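Local coordinates for protein putative citrate lyase, alfa subunit (Streptococcus mutans, PDB 2HJ0) that is probably a citrate lyase alpha-subunit (CitF) family protein, with a Rossmann-like alpha/beta fold of two large, mostly parallel beta-sheets, at residues N16-F21 with V494-Y499; G149-A154 with I160-A165. One frame throughout, in Å; residues are numbered along the deposited sequence.

Interaction 1 (N16-F21 with V494-Y499); sequences NQYGVF and VALIEY
One aromatic side chain, Y18, makes nearly the whole contact, lying between the apolar end of L496 and the carboxylate of E498 on a strand 473 residues away at the nearest ends. That strand, 493-498, belongs to the mixed sheet of a Rossmann-like fold, where it lies parallel to strand 143-145 and antiparallel to strand 504-511. The residues after helix 12-17 thus pack against the edge of the sheet formed by these three strands. Two residues apart on the strand, L496 and E498 both serve the ring. L496 offers CD1, which comes obliquely to within 3.7 Å of Y18 CE2. Its chi2 of 177° swings CD1 anti to CA, which extends that methyl away from the strand toward the ring. A branched aliphatic suits a buried site that faces both a ring and other apolar groups, here Y14 of the helix, I144 and V507. Y18 also touches I144 and L504, and therefore spans all three neighbouring strands, while the backbone of G19 bonds to L504. A flat aromatic ring suits this place because it can offer carbon to L496, I144 and L504 while presenting a C-H edge to an acid. Lower down the strand, V494 and A495 face V508 together in a classic beta bulge. Burial of E498 is paid for by salt bridges to R146 and R153. Its OE1 stands 4.3 Å from Y18 CE1, at the ring edge and near the plane, where the aromatic C-H groups are the more positive part and would tolerate an anion.

Interaction 2 (G149-A154 with I160-A165); sequences GGRARA and IHIDVA
The apolar part of the contact rests on A154 and I160, which meet where helix 148-157 gives way to the chain leading into strand 164-169. The CG2 methyl of I160 lies 3.4 Å from A154 CB. Alanine fits here because its single methyl lets the incoming isoleucine come close to the helix backbone. In I160 the longer branch runs anti to the backbone N (chi1 174°), which leaves CG2 between that nitrogen and the carbonyl carbon, turned toward A154 in the last turns of the helix. I155, the next helix residue, touches both I160 and I162, so both isoleucines pack against this part of the helix.

Between these elements lies the turn of a beta-alpha-beta crossover. Strand 143-145, helix 148-157 and strand 164-169 follow one another in sequence, yet strands 66-69, 95-99 and 118-123 lie between the two strands in the sheet. This jump is the point at which a doubly wound, Rossmann-like sheet starts to grow in its other direction.

Charged groups enter through R151. Its aliphatic carbons are almost fully extended, with chi2 at 180°, and they carry the guanidinium past the helix to I162, whose CD1 lies obliquely 4.4 Å from NH2. An arginine suits this buried place because its polar end is engaged: NH1 forms a salt bridge with D196, and NH2 donates to A98 O.

Backbone hydrogen bonds keep the helix regular, R153 N to G149 O at 2.6 Å and A154 N to G150 O at 2.7 Å. The carbonyl O of G150 lies over the centre of one face of the R153 guanidinium, 3.6 Å above its plane, while NH1 of that group is salt-bridged to E498.

In the fold
Both contacts are buried and both reach the same sheet, with centres about 17 Å apart; interaction 2 lies nearer the centre of the chain, and along the sequence it is nested inside the loop that interaction 1 closes. Interaction 1 fastens the N-terminal segment over strands at one end of the sheet, through an aromatic ring. Interaction 2 is local, packing an alanine and isoleucines where the loop after helix 148-157 leads toward inner strand 164-169. Buried charge appears in each, as an acid in the first and arginines in the second. That acid and R153 join the two contacts, E498 OE2 lying 2.8 Å from R153 NH1, which ties strand 493-498 to helix 148-157.

Interaction 1 (N16-F21 with V494-Y499)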
ATOM      1  N   ASN A  16     -29.887  -8.241  19.201  1.00 43.94           N
ATOM      2  CA  ASN A  16     -29.235  -7.633  20.350  1.00 45.05           C
ATOM      3  C   ASN A  16     -27.720  -7.823  20.243  1.00 46.38           C
ATOM      4  O   ASN A  16     -26.954  -6.933  20.597  1.00 46.32           O
ATOM      5  CB  ASN A  16     -29.778  -8.268  21.636  1.00 44.62           C
ATOM      6  CG  ASN A  16     -29.310  -7.553  22.889  1.00 44.22           C
ATOM      7  OD1 ASN A  16     -28.297  -7.919  23.490  1.00 42.14           O
ATOM      8  ND2 ASN A  16     -30.044  -6.517  23.282  1.00 44.38           N
ATOM      9  N   GLN A  17     -27.306  -8.985  19.744  1.00 48.02           N
ATOM     10  CA  GLN A  17     -25.891  -9.314  19.570  1.00 50.14           C
ATOM     11  C   GLN A  17     -25.277  -8.288  18.620  1.00 50.64           C
ATOM     12  O   GLN A  17     -24.266  -7.662  18.926  1.00 50.61           O
ATOM     13  CB  GLN A  17     -25.765 -10.725  18.984  1.00 51.53           C
ATOM     14  CG  GLN A  17     -24.876 -11.688  19.763  1.00 53.33           C
ATOM     15  CD  GLN A  17     -23.461 -11.783  19.202  1.00 54.57           C
ATOM     16  OE1 GLN A  17     -22.703 -10.807  19.215  1.00 55.32           O
ATOM     17  NE2 GLN A  17     -23.102 -12.966  18.701  1.00 54.26           N
ATOM     18  N   TYR A  18     -25.914  -8.123  17.465  1.00 52.09           N
ATOM     19  CA  TYR A  18     -25.483  -7.175  16.440  1.00 53.33           C
ATOM     20  C   TYR A  18     -26.412  -5.964  16.492  1.00 54.58           C
ATOM     21  O   TYR A  18     -27.422  -5.979  17.198  1.00 55.04           O
ATOM     22  CB  TYR A  18     -25.586  -7.818  15.052  1.00 52.66           C
ATOM     23  CG  TYR A  18     -24.589  -8.922  14.779  1.00 52.15           C
ATOM     24  CD1 TYR A  18     -23.498  -8.705  13.940  1.00 52.39           C
ATOM     25  CD2 TYR A  18     -24.732 -10.182  15.358  1.00 51.07           C
ATOM     26  CE1 TYR A  18     -22.574  -9.711  13.685  1.00 52.37           C
ATOM     27  CE2 TYR A  18     -23.812 -11.198  15.111  1.00 50.84           C
ATOM     28  CZ  TYR A  18     -22.736 -10.954  14.275  1.00 51.44           C
ATOM     29  OH  TYR A  18     -21.808 -11.939  14.032  1.00 51.85           O
ATOM     30  N   GLY A  19     -26.077  -4.917  15.745  1.00 55.46           N
ATOM     31  CA  GLY A  19     -26.925  -3.740  15.723  1.00 56.69           C
ATOM     32  C   GLY A  19     -28.213  -4.128  15.027  1.00 57.88           C
ATOM     33  O   GLY A  19     -28.187  -4.703  13.944  1.00 58.25           O
ATOM     34  N   VAL A  20     -29.351  -3.827  15.633  1.00 59.50           N
ATOM     35  CA  VAL A  20     -30.620  -4.192  15.022  1.00 60.86           C
ATOM     36  C   VAL A  20     -31.245  -3.060  14.205  1.00 61.73           C
ATOM     37  O   VAL A  20     -32.052  -2.276  14.714  1.00 62.48           O
ATOM     38  CB  VAL A  20     -31.634  -4.694  16.106  1.00 62.10           C
ATOM     39  CG1 VAL A  20     -31.772  -3.658  17.236  1.00 60.95           C
ATOM     40  CG2 VAL A  20     -32.997  -4.984  15.466  1.00 62.27           C
ATOM     41  N   PHE A  21     -30.855  -2.973  12.938  1.00 61.57           N
ATOM     42  CA  PHE A  21     -31.399  -1.963  12.035  1.00 62.49           C
ATOM     43  C   PHE A  21     -30.667  -2.038  10.713  1.00 62.17           C
ATOM     44  O   PHE A  21     -29.837  -2.923  10.513  1.00 62.15           O
ATOM     45  CB  PHE A  21     -31.273  -0.546  12.628  1.00 63.75           C
ATOM     46  CG  PHE A  21     -29.906   0.066  12.477  1.00 64.67           C
ATOM     47  CD1 PHE A  21     -28.819  -0.448  13.182  1.00 65.33           C
ATOM     48  CD2 PHE A  21     -29.700   1.139  11.610  1.00 64.23           C
ATOM     49  CE1 PHE A  21     -27.541   0.091  13.024  1.00 65.59           C
ATOM     50  CE2 PHE A  21     -28.429   1.685  11.443  1.00 64.81           C
ATOM     51  CZ  PHE A  21     -27.343   1.159  12.154  1.00 64.99           C
ATOM     52  N   VAL A 494     -29.624 -20.466   9.779  1.00 21.74           N
ATOM     53  CA  VAL A 494     -28.521 -20.950   8.962  1.00 19.91           C
ATOM     54  C   VAL A 494     -27.399 -19.930   8.736  1.00 18.29           C
ATOM     55  O   VAL A 494     -26.232 -20.303   8.581  1.00 16.47           O
ATOM     56  CB  VAL A 494     -29.070 -21.425   7.605  1.00 20.61           C
ATOM     57  CG1 VAL A 494     -28.109 -21.080   6.480  1.00 22.30           C
ATOM     58  CG2 VAL A 494     -29.311 -22.919   7.666  1.00 20.84           C
ATOM     59  N   ALA A 495     -27.756 -18.648   8.724  1.00 16.98           N
ATOM     60  CA  ALA A 495     -26.784 -17.580   8.505  1.00 15.09           C
ATOM     61  C   ALA A 495     -27.329 -16.188   8.846  1.00 13.49           C
ATOM     62  O   ALA A 495     -28.529 -15.946   8.808  1.00 12.36           O
ATOM     63  CB  ALA A 495     -26.330 -17.608   7.050  1.00 14.54           C
ATOM     64  N   LEU A 496     -26.431 -15.273   9.176  1.00 12.17           N
ATOM     65  CA  LEU A 496     -26.820 -13.910   9.475  1.00 12.45           C
ATOM     66  C   LEU A 496     -26.350 -13.010   8.323  1.00 12.96           C
ATOM     67  O   LEU A 496     -25.260 -13.204   7.772  1.00 14.71           O
ATOM     68  CB  LEU A 496     -26.164 -13.466  10.787  1.00 13.28           C
ATOM     69  CG  LEU A 496     -26.411 -14.351  12.036  1.00 14.34           C
ATOM     70  CD1 LEU A 496     -25.629 -13.813  13.227  1.00 11.84           C
ATOM     71  CD2 LEU A 496     -27.899 -14.390  12.366  1.00 14.82           C
ATOM     72  N   ILE A 497     -27.164 -12.043   7.923  1.00 12.52           N
ATOM     73  CA  ILE A 497     -26.721 -11.135   6.865  1.00 11.69           C
ATOM     74  C   ILE A 497     -26.369  -9.814   7.535  1.00  9.99           C
ATOM     75  O   ILE A 497     -27.239  -9.121   8.065  1.00  7.30           O
ATOM     76  CB  ILE A 497     -27.818 -10.896   5.767  1.00 12.55           C
ATOM     77  CG1 ILE A 497     -27.878 -12.089   4.797  1.00 13.13           C
ATOM     78  CG2 ILE A 497     -27.482  -9.666   4.945  1.00 11.70           C
ATOM     79  CD1 ILE A 497     -28.216 -13.411   5.449  1.00 14.73           C
ATOM     80  N   GLU A 498     -25.080  -9.489   7.532  1.00  9.63           N
ATOM     81  CA  GLU A 498     -24.607  -8.248   8.118  1.00  9.78           C
ATOM     82  C   GLU A 498     -24.536  -7.176   7.034  1.00 10.13           C
ATOM     83  O   GLU A 498     -23.905  -7.374   6.006  1.00 10.54           O
ATOM     84  CB  GLU A 498     -23.216  -8.421   8.735  1.00  9.98           C
ATOM     85  CG  GLU A 498     -22.626  -7.093   9.216  1.00 13.86           C
ATOM     86  CD  GLU A 498     -21.119  -7.132   9.396  1.00 15.90           C
ATOM     87  OE1 GLU A 498     -20.644  -7.565  10.468  1.00 18.56           O
ATOM     88  OE2 GLU A 498     -20.404  -6.733   8.452  1.00 17.66           O
ATOM     89  N   TYR A 499     -25.201  -6.050   7.266  1.00 10.61           N
ATOM     90  CA  TYR A 499     -25.194  -4.930   6.330  1.00 11.10           C
ATOM     91  C   TYR A 499     -23.800  -4.304   6.318  1.00 12.53           C
ATOM     92  O   TYR A 499     -23.043  -4.426   7.289  1.00 12.55           O
ATOM     93  CB  TYR A 499     -26.200  -3.867   6.767  1.00 11.17           C
ATOM     94  CG  TYR A 499     -26.426  -2.772   5.750  1.00 10.81           C
ATOM     95  CD1 TYR A 499     -26.968  -3.065   4.503  1.00  9.52           C
ATOM     96  CD2 TYR A 499     -26.116  -1.435   6.037  1.00 11.46           C
ATOM     97  CE1 TYR A 499     -27.202  -2.073   3.564  1.00 10.00           C
ATOM     98  CE2 TYR A 499     -26.350  -0.427   5.096  1.00 11.85           C
ATOM     99  CZ  TYR A 499     -26.894  -0.765   3.859  1.00 11.94           C
ATOM    100  OH  TYR A 499     -27.129   0.199   2.909  1.00 16.08           O
TER

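Interaction 2 (G149-A154 with I160-A165)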
ATOM      1  N   GLY A 149     -17.512  -4.578   0.881  1.00  1.65           N
ATOM      2  CA  GLY A 149     -17.160  -3.461   1.732  1.00  3.87           C
ATOM      3  C   GLY A 149     -17.254  -3.845   3.206  1.00  6.06           C
ATOM      4  O   GLY A 149     -16.399  -3.479   4.017  1.00  4.16           O
ATOM      5  N   GLY A 150     -18.301  -4.593   3.561  1.00  6.94           N
ATOM      6  CA  GLY A 150     -18.469  -5.018   4.942  1.00  7.40           C
ATOM      7  C   GLY A 150     -17.289  -5.821   5.459  1.00  7.98           C
ATOM      8  O   GLY A 150     -16.861  -5.667   6.606  1.00  7.36           O
ATOM      9  N   ARG A 151     -16.767  -6.700   4.607  1.00  8.56           N
ATOM     10  CA  ARG A 151     -15.629  -7.524   4.977  1.00  9.29           C
ATOM     11  C   ARG A 151     -14.422  -6.622   5.200  1.00 10.88           C
ATOM     12  O   ARG A 151     -13.670  -6.774   6.169  1.00 10.17           O
ATOM     13  CB  ARG A 151     -15.326  -8.529   3.869  1.00  8.43           C
ATOM     14  CG  ARG A 151     -14.107  -9.398   4.139  1.00  6.68           C
ATOM     15  CD  ARG A 151     -13.881 -10.360   2.998  1.00  4.98           C
ATOM     16  NE  ARG A 151     -12.947 -11.412   3.357  1.00  3.77           N
ATOM     17  CZ  ARG A 151     -11.630 -11.269   3.382  1.00  5.46           C
ATOM     18  NH1 ARG A 151     -11.074 -10.105   3.059  1.00  5.76           N
ATOM     19  NH2 ARG A 151     -10.870 -12.295   3.735  1.00  5.31           N
ATOM     20  N   ALA A 152     -14.234  -5.679   4.286  1.00 11.70           N
ATOM     21  CA  ALA A 152     -13.127  -4.757   4.417  1.00 12.21           C
ATOM     22  C   ALA A 152     -13.343  -3.929   5.690  1.00 11.69           C
ATOM     23  O   ALA A 152     -12.403  -3.712   6.441  1.00 12.92           O
ATOM     24  CB  ALA A 152     -13.040  -3.859   3.181  1.00 11.36           C
ATOM     25  N   ARG A 153     -14.574  -3.483   5.937  1.00 10.95           N
ATOM     26  CA  ARG A 153     -14.854  -2.700   7.135  1.00 10.64           C
ATOM     27  C   ARG A 153     -14.537  -3.513   8.389  1.00  9.95           C
ATOM     28  O   ARG A 153     -13.816  -3.043   9.268  1.00  7.53           O
ATOM     29  CB  ARG A 153     -16.316  -2.268   7.192  1.00 12.55           C
ATOM     30  CG  ARG A 153     -16.642  -1.405   8.416  1.00 16.10           C
ATOM     31  CD  ARG A 153     -17.954  -1.828   9.079  1.00 18.17           C
ATOM     32  NE  ARG A 153     -17.851  -3.132   9.733  1.00 19.82           N
ATOM     33  CZ  ARG A 153     -18.651  -4.164   9.478  1.00 19.87           C
ATOM     34  NH1 ARG A 153     -19.613  -4.044   8.578  1.00 21.74           N
ATOM     35  NH2 ARG A 153     -18.497  -5.312  10.122  1.00 19.08           N
ATOM     36  N   ALA A 154     -15.069  -4.732   8.467  1.00  9.77           N
ATOM     37  CA  ALA A 154     -14.826  -5.591   9.633  1.00 10.58           C
ATOM     38  C   ALA A 154     -13.346  -5.810   9.915  1.00 11.22           C
ATOM     39  O   ALA A 154     -12.900  -5.641  11.051  1.00 14.12           O
ATOM     40  CB  ALA A 154     -15.508  -6.929   9.467  1.00  6.90           C
ATOM     41  N   ILE A 160     -12.945  -8.335  13.750  1.00 18.65           N
ATOM     42  CA  ILE A 160     -12.619  -9.630  13.165  1.00 18.68           C
ATOM     43  C   ILE A 160     -11.103  -9.549  12.952  1.00 17.96           C
ATOM     44  O   ILE A 160     -10.592  -8.491  12.591  1.00 18.33           O
ATOM     45  CB  ILE A 160     -13.326  -9.824  11.825  1.00 19.45           C
ATOM     46  CG1 ILE A 160     -12.863 -11.116  11.155  1.00 21.36           C
ATOM     47  CG2 ILE A 160     -13.021  -8.661  10.929  1.00 22.52           C
ATOM     48  CD1 ILE A 160     -13.337 -11.257   9.734  1.00 21.10           C
ATOM     49  N   HIS A 161     -10.377 -10.645  13.171  1.00 16.37           N
ATOM     50  CA  HIS A 161      -8.921 -10.603  13.019  1.00 13.96           C
ATOM     51  C   HIS A 161      -8.350 -11.886  12.425  1.00 13.30           C
ATOM     52  O   HIS A 161      -8.524 -12.977  12.976  1.00 14.34           O
ATOM     53  CB  HIS A 161      -8.295 -10.322  14.384  1.00 13.10           C
ATOM     54  CG  HIS A 161      -6.953  -9.670  14.318  1.00 13.78           C
ATOM     55  ND1 HIS A 161      -5.782 -10.383  14.200  1.00 14.98           N
ATOM     56  CD2 HIS A 161      -6.597  -8.362  14.347  1.00 14.83           C
ATOM     57  CE1 HIS A 161      -4.761  -9.545  14.158  1.00 14.53           C
ATOM     58  NE2 HIS A 161      -5.229  -8.312  14.246  1.00 13.44           N
ATOM     59  N   ILE A 162      -7.642 -11.750  11.311  1.00 10.59           N
ATOM     60  CA  ILE A 162      -7.082 -12.908  10.640  1.00  9.12           C
ATOM     61  C   ILE A 162      -5.758 -13.363  11.220  1.00  9.05           C
ATOM     62  O   ILE A 162      -4.805 -12.593  11.294  1.00  9.78           O
ATOM     63  CB  ILE A 162      -6.898 -12.629   9.142  1.00  8.99           C
ATOM     64  CG1 ILE A 162      -8.211 -12.118   8.550  1.00  8.63           C
ATOM     65  CG2 ILE A 162      -6.477 -13.901   8.417  1.00  6.93           C
ATOM     66  CD1 ILE A 162      -8.085 -11.633   7.109  1.00  9.86           C
ATOM     67  N   ASP A 163      -5.699 -14.622  11.636  1.00  9.38           N
ATOM     68  CA  ASP A 163      -4.466 -15.160  12.197  1.00 10.05           C
ATOM     69  C   ASP A 163      -3.496 -15.489  11.079  1.00 10.10           C
ATOM     70  O   ASP A 163      -2.334 -15.088  11.102  1.00 11.00           O
ATOM     71  CB  ASP A 163      -4.742 -16.421  13.010  1.00 11.07           C
ATOM     72  CG  ASP A 163      -5.402 -16.121  14.329  1.00 13.97           C
ATOM     73  OD1 ASP A 163      -4.763 -15.435  15.166  1.00 16.14           O
ATOM     74  OD2 ASP A 163      -6.560 -16.563  14.528  1.00 16.07           O
ATOM     75  N   VAL A 164      -3.977 -16.231  10.094  1.00  8.73           N
ATOM     76  CA  VAL A 164      -3.133 -16.604   8.981  1.00  8.51           C
ATOM     77  C   VAL A 164      -3.913 -16.481   7.694  1.00  8.38           C
ATOM     78  O   VAL A 164      -5.022 -17.002   7.570  1.00  8.90           O
ATOM     79  CB  VAL A 164      -2.644 -18.055   9.095  1.00  7.90           C
ATOM     80  CG1 VAL A 164      -1.725 -18.388   7.928  1.00  7.23           C
ATOM     81  CG2 VAL A 164      -1.931 -18.257  10.402  1.00  8.47           C
ATOM     82  N   ALA A 165      -3.327 -15.789   6.729  1.00  7.70           N
ATOM     83  CA  ALA A 165      -3.974 -15.633   5.440  1.00  7.18           C
ATOM     84  C   ALA A 165      -3.214 -16.443   4.407  1.00  8.30           C
ATOM     85  O   ALA A 165      -2.021 -16.223   4.187  1.00 10.23           O
ATOM     86  CB  ALA A 165      -4.010 -14.181   5.040  1.00  4.59           C
TER